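Local coordinates for protein D-hydantoinase (Ralstonia pickettii, PDB 1NFG) that probably hydrolyses the cyclic amide bond of D-hydantoin derivatives stereospecifically, using two zinc ions per subunit, at residues 48-56 / 358-369. Numbering follows the deposited sequence.
Sequences YVFPGGIDV and LTQFVELVATRP
Phe-50 meets three side chains of segment 358-369, a worked example of a helix packed along a strand that passes between two domains. Among the apolar contacts, Phe-361 CE2 lies over one face of the Phe-50 ring, 3.8 Å from Phe-50 CE2, with the two planes turned by 54°; Tyr-48 CB covers the opposite face. Leu-358 CD1 lies at the ring edge, 3.8 Å from Phe-50 CZ, while its other methyl, CD2, meets the hydroxyl end of Tyr-48. The branches of Val-362 are divided: CG1, anti to the backbone N (chi1 177°), meets Pro-51 CD at 3.6 Å, leaving CG2 for Phe-50 CD1. Where the backbones come closest, Ala-366 CB packs near Gly-52 O and Ile-54 CD1 near Ala-366 O. Farther along, Pro-369 CB packs against Val-56 CG1 at 3.8 Å.

One backbone hydrogen bond joins the segments, from Ile-54 N to Val-365 O (3.0 Å), nearly straight at 172°. It falls where a pi-type turn, 363-367, widens the helix.

Strand 48-58, interrupted at Gly-52, runs from the small beta-domain into the amidohydrolase TIM barrel, towards zinc ligand His-57. The chemistry implies a largely apolar, buried domain junction, with one directional bond setting the helix's register at Ile-54.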
loop_
_atom_site.group_PDB
_atom_site.type_symbol
_atom_site.label_atom_id
_atom_site.label_comp_id
_atom_site.label_asym_id
_atom_site.label_seq_id
_atom_site.Cartn_x
_atom_site.Cartn_y
_atom_site.Cartn_z
ATOM N N TYR A 48 -40.458 11.465 7.221
ATOM C CA TYR A 48 -39.378 11.227 8.161
ATOM C C TYR A 48 -39.146 12.503 8.962
ATOM O O TYR A 48 -39.317 13.613 8.451
ATOM C CB TYR A 48 -38.081 10.864 7.426
ATOM C CG TYR A 48 -38.063 9.513 6.734
ATOM C CD1 TYR A 48 -38.388 8.344 7.423
ATOM C CD2 TYR A 48 -37.657 9.398 5.405
ATOM C CE1 TYR A 48 -38.304 7.096 6.809
ATOM C CE2 TYR A 48 -37.567 8.154 4.780
ATOM C CZ TYR A 48 -37.891 7.009 5.489
ATOM O OH TYR A 48 -37.787 5.778 4.878
ATOM N N VAL A 49 -38.762 12.341 10.219
ATOM C CA VAL A 49 -38.467 13.474 11.080
ATOM C C VAL A 49 -36.966 13.396 11.323
ATOM O O VAL A 49 -36.518 12.706 12.244
ATOM C CB VAL A 49 -39.209 13.361 12.433
ATOM C CG1 VAL A 49 -38.870 14.547 13.322
ATOM C CG2 VAL A 49 -40.709 13.271 12.196
ATOM N N PHE A 50 -36.196 14.089 10.483
ATOM C CA PHE A 50 -34.731 14.101 10.573
ATOM C C PHE A 50 -34.186 15.278 11.369
ATOM O O PHE A 50 -34.846 16.311 11.501
ATOM C CB PHE A 50 -34.092 14.237 9.186
ATOM C CG PHE A 50 -34.270 13.057 8.282
ATOM C CD1 PHE A 50 -33.993 11.765 8.720
ATOM C CD2 PHE A 50 -34.610 13.255 6.946
ATOM C CE1 PHE A 50 -34.045 10.683 7.828
ATOM C CE2 PHE A 50 -34.665 12.185 6.048
ATOM C CZ PHE A 50 -34.381 10.895 6.489
ATOM N N PRO A 51 -32.968 15.133 11.917
ATOM C CA PRO A 51 -32.372 16.243 12.667
ATOM C C PRO A 51 -32.054 17.275 11.574
ATOM O O PRO A 51 -31.895 16.905 10.408
ATOM C CB PRO A 51 -31.100 15.625 13.241
ATOM C CG PRO A 51 -31.479 14.210 13.455
ATOM C CD PRO A 51 -32.246 13.877 12.188
ATOM N N GLY A 52 -31.968 18.553 11.918
ATOM C CA GLY A 52 -31.671 19.546 10.894
ATOM C C GLY A 52 -30.277 19.402 10.297
ATOM O O GLY A 52 -29.314 19.102 11.008
ATOM N N GLY A 53 -30.166 19.618 8.989
ATOM C CA GLY A 53 -28.876 19.512 8.331
ATOM C C GLY A 53 -27.834 20.459 8.910
ATOM O O GLY A 53 -28.160 21.546 9.384
ATOM N N ILE A 54 -26.573 20.046 8.873
ATOM C CA ILE A 54 -25.485 20.865 9.393
ATOM C C ILE A 54 -24.344 20.914 8.385
ATOM O O ILE A 54 -23.613 19.941 8.222
ATOM C CB ILE A 54 -24.963 20.300 10.718
ATOM C CG1 ILE A 54 -26.079 20.354 11.770
ATOM C CG2 ILE A 54 -23.743 21.083 11.171
ATOM C CD1 ILE A 54 -25.686 19.784 13.110
ATOM N N ASP A 55 -24.194 22.055 7.716
ATOM C CA ASP A 55 -23.162 22.223 6.699
ATOM C C ASP A 55 -21.934 22.960 7.238
ATOM O O ASP A 55 -21.927 24.186 7.324
ATOM C CB ASP A 55 -23.745 22.985 5.512
ATOM C CG ASP A 55 -22.873 22.905 4.297
ATOM O OD1 ASP A 55 -21.658 22.648 4.458
ATOM O OD2 ASP A 55 -23.399 23.108 3.183
ATOM N N VAL A 56 -20.890 22.213 7.584
ATOM C CA VAL A 56 -19.684 22.814 8.136
ATOM C C VAL A 56 -18.688 23.357 7.112
ATOM O O VAL A 56 -17.532 23.613 7.447
ATOM C CB VAL A 56 -18.949 21.816 9.069
ATOM C CG1 VAL A 56 -19.912 21.318 10.138
ATOM C CG2 VAL A 56 -18.372 20.650 8.266
ATOM N N LEU A 358 -30.068 4.713 5.295
ATOM C CA LEU A 358 -30.933 5.807 5.732
ATOM C C LEU A 358 -30.367 6.429 6.998
ATOM O O LEU A 358 -30.373 7.646 7.187
ATOM C CB LEU A 358 -32.333 5.281 6.027
ATOM C CG LEU A 358 -33.342 6.303 6.557
ATOM C CD1 LEU A 358 -33.743 7.266 5.443
ATOM C CD2 LEU A 358 -34.562 5.571 7.082
ATOM N N THR A 359 -29.870 5.563 7.862
ATOM C CA THR A 359 -29.311 5.975 9.125
ATOM C C THR A 359 -27.967 6.696 8.961
ATOM O O THR A 359 -27.647 7.601 9.735
ATOM C CB THR A 359 -29.202 4.734 10.048
ATOM O OG1 THR A 359 -29.993 4.959 11.218
ATOM C CG2 THR A 359 -27.759 4.435 10.433
ATOM N N GLN A 360 -27.184 6.299 7.957
ATOM C CA GLN A 360 -25.893 6.941 7.704
ATOM C C GLN A 360 -26.120 8.334 7.120
ATOM O O GLN A 360 -25.326 9.245 7.342
ATOM C CB GLN A 360 -25.052 6.111 6.731
ATOM C CG GLN A 360 -24.523 4.818 7.321
ATOM C CD GLN A 360 -23.737 3.992 6.318
ATOM O OE1 GLN A 360 -24.208 3.727 5.205
ATOM N NE2 GLN A 360 -22.537 3.571 6.710
ATOM N N PHE A 361 -27.204 8.489 6.366
ATOM C CA PHE A 361 -27.546 9.773 5.779
ATOM C C PHE A 361 -27.531 10.838 6.878
ATOM O O PHE A 361 -26.880 11.873 6.746
ATOM C CB PHE A 361 -28.933 9.706 5.157
ATOM C CG PHE A 361 -29.486 11.046 4.762
ATOM C CD1 PHE A 361 -28.992 11.721 3.650
ATOM C CD2 PHE A 361 -30.511 11.632 5.499
ATOM C CE1 PHE A 361 -29.516 12.959 3.274
ATOM C CE2 PHE A 361 -31.039 12.864 5.135
ATOM C CZ PHE A 361 -30.541 13.530 4.018
ATOM N N VAL A 362 -28.248 10.569 7.966
ATOM C CA VAL A 362 -28.317 11.494 9.087
ATOM C C VAL A 362 -26.948 11.684 9.732
ATOM O O VAL A 362 -26.564 12.803 10.073
ATOM C CB VAL A 362 -29.329 11.002 10.153
ATOM C CG1 VAL A 362 -29.336 11.948 11.366
ATOM C CG2 VAL A 362 -30.723 10.908 9.532
ATOM N N GLU A 363 -26.212 10.594 9.906
ATOM C CA GLU A 363 -24.883 10.678 10.502
ATOM C C GLU A 363 -24.007 11.668 9.738
ATOM O O GLU A 363 -23.421 12.579 10.317
ATOM C CB GLU A 363 -24.203 9.301 10.496
ATOM C CG GLU A 363 -22.698 9.356 10.786
ATOM C CD GLU A 363 -21.976 8.035 10.533
ATOM O OE1 GLU A 363 -22.397 7.266 9.640
ATOM O OE2 GLU A 363 -20.968 7.773 11.218
ATOM N N LEU A 364 -23.936 11.480 8.430
ATOM C CA LEU A 364 -23.110 12.309 7.562
ATOM C C LEU A 364 -23.620 13.721 7.358
ATOM O O LEU A 364 -22.858 14.684 7.383
ATOM C CB LEU A 364 -22.984 11.646 6.192
ATOM C CG LEU A 364 -22.309 10.281 6.150
ATOM C CD1 LEU A 364 -22.488 9.664 4.775
ATOM C CD2 LEU A 364 -20.840 10.447 6.501
ATOM N N VAL A 365 -24.918 13.826 7.137
ATOM C CA VAL A 365 -25.566 15.097 6.875
ATOM C C VAL A 365 -25.731 16.015 8.093
ATOM O O VAL A 365 -25.882 17.231 7.940
ATOM C CB VAL A 365 -26.931 14.813 6.188
ATOM C CG1 VAL A 365 -28.002 15.730 6.691
ATOM C CG2 VAL A 365 -26.773 14.931 4.696
ATOM N N ALA A 366 -25.671 15.454 9.301
ATOM C CA ALA A 366 -25.855 16.282 10.483
ATOM C C ALA A 366 -25.197 15.857 11.797
ATOM O O ALA A 366 -24.492 16.648 12.423
ATOM C CB ALA A 366 -27.341 16.484 10.713
ATOM N N THR A 367 -25.417 14.619 12.225
ATOM C CA THR A 367 -24.877 14.179 13.509
ATOM C C THR A 367 -23.365 14.106 13.650
ATOM O O THR A 367 -22.814 14.563 14.653
ATOM C CB THR A 367 -25.469 12.815 13.920
ATOM O OG1 THR A 367 -26.896 12.872 13.831
ATOM C CG2 THR A 367 -25.092 12.481 15.354
ATOM N N ARG A 368 -22.678 13.538 12.668
ATOM C CA ARG A 368 -21.229 13.431 12.778
ATOM C C ARG A 368 -20.525 14.797 12.747
ATOM O O ARG A 368 -19.610 15.033 13.536
ATOM C CB ARG A 368 -20.682 12.499 11.689
ATOM C CG ARG A 368 -19.331 11.889 12.028
ATOM C CD ARG A 368 -18.954 10.781 11.058
ATOM N NE ARG A 368 -17.618 10.259 11.338
ATOM C CZ ARG A 368 -17.038 9.265 10.669
ATOM N NH1 ARG A 368 -17.671 8.666 9.672
ATOM N NH2 ARG A 368 -15.806 8.879 10.985
ATOM N N PRO A 369 -20.947 15.714 11.851
ATOM C CA PRO A 369 -20.344 17.054 11.746
ATOM C C PRO A 369 -20.474 17.788 13.077
ATOM O O PRO A 369 -19.511 18.383 13.587
ATOM C CB PRO A 369 -21.179 17.733 10.668
ATOM C CG PRO A 369 -21.651 16.598 9.824
ATOM C CD PRO A 369 -21.994 15.534 10.832
#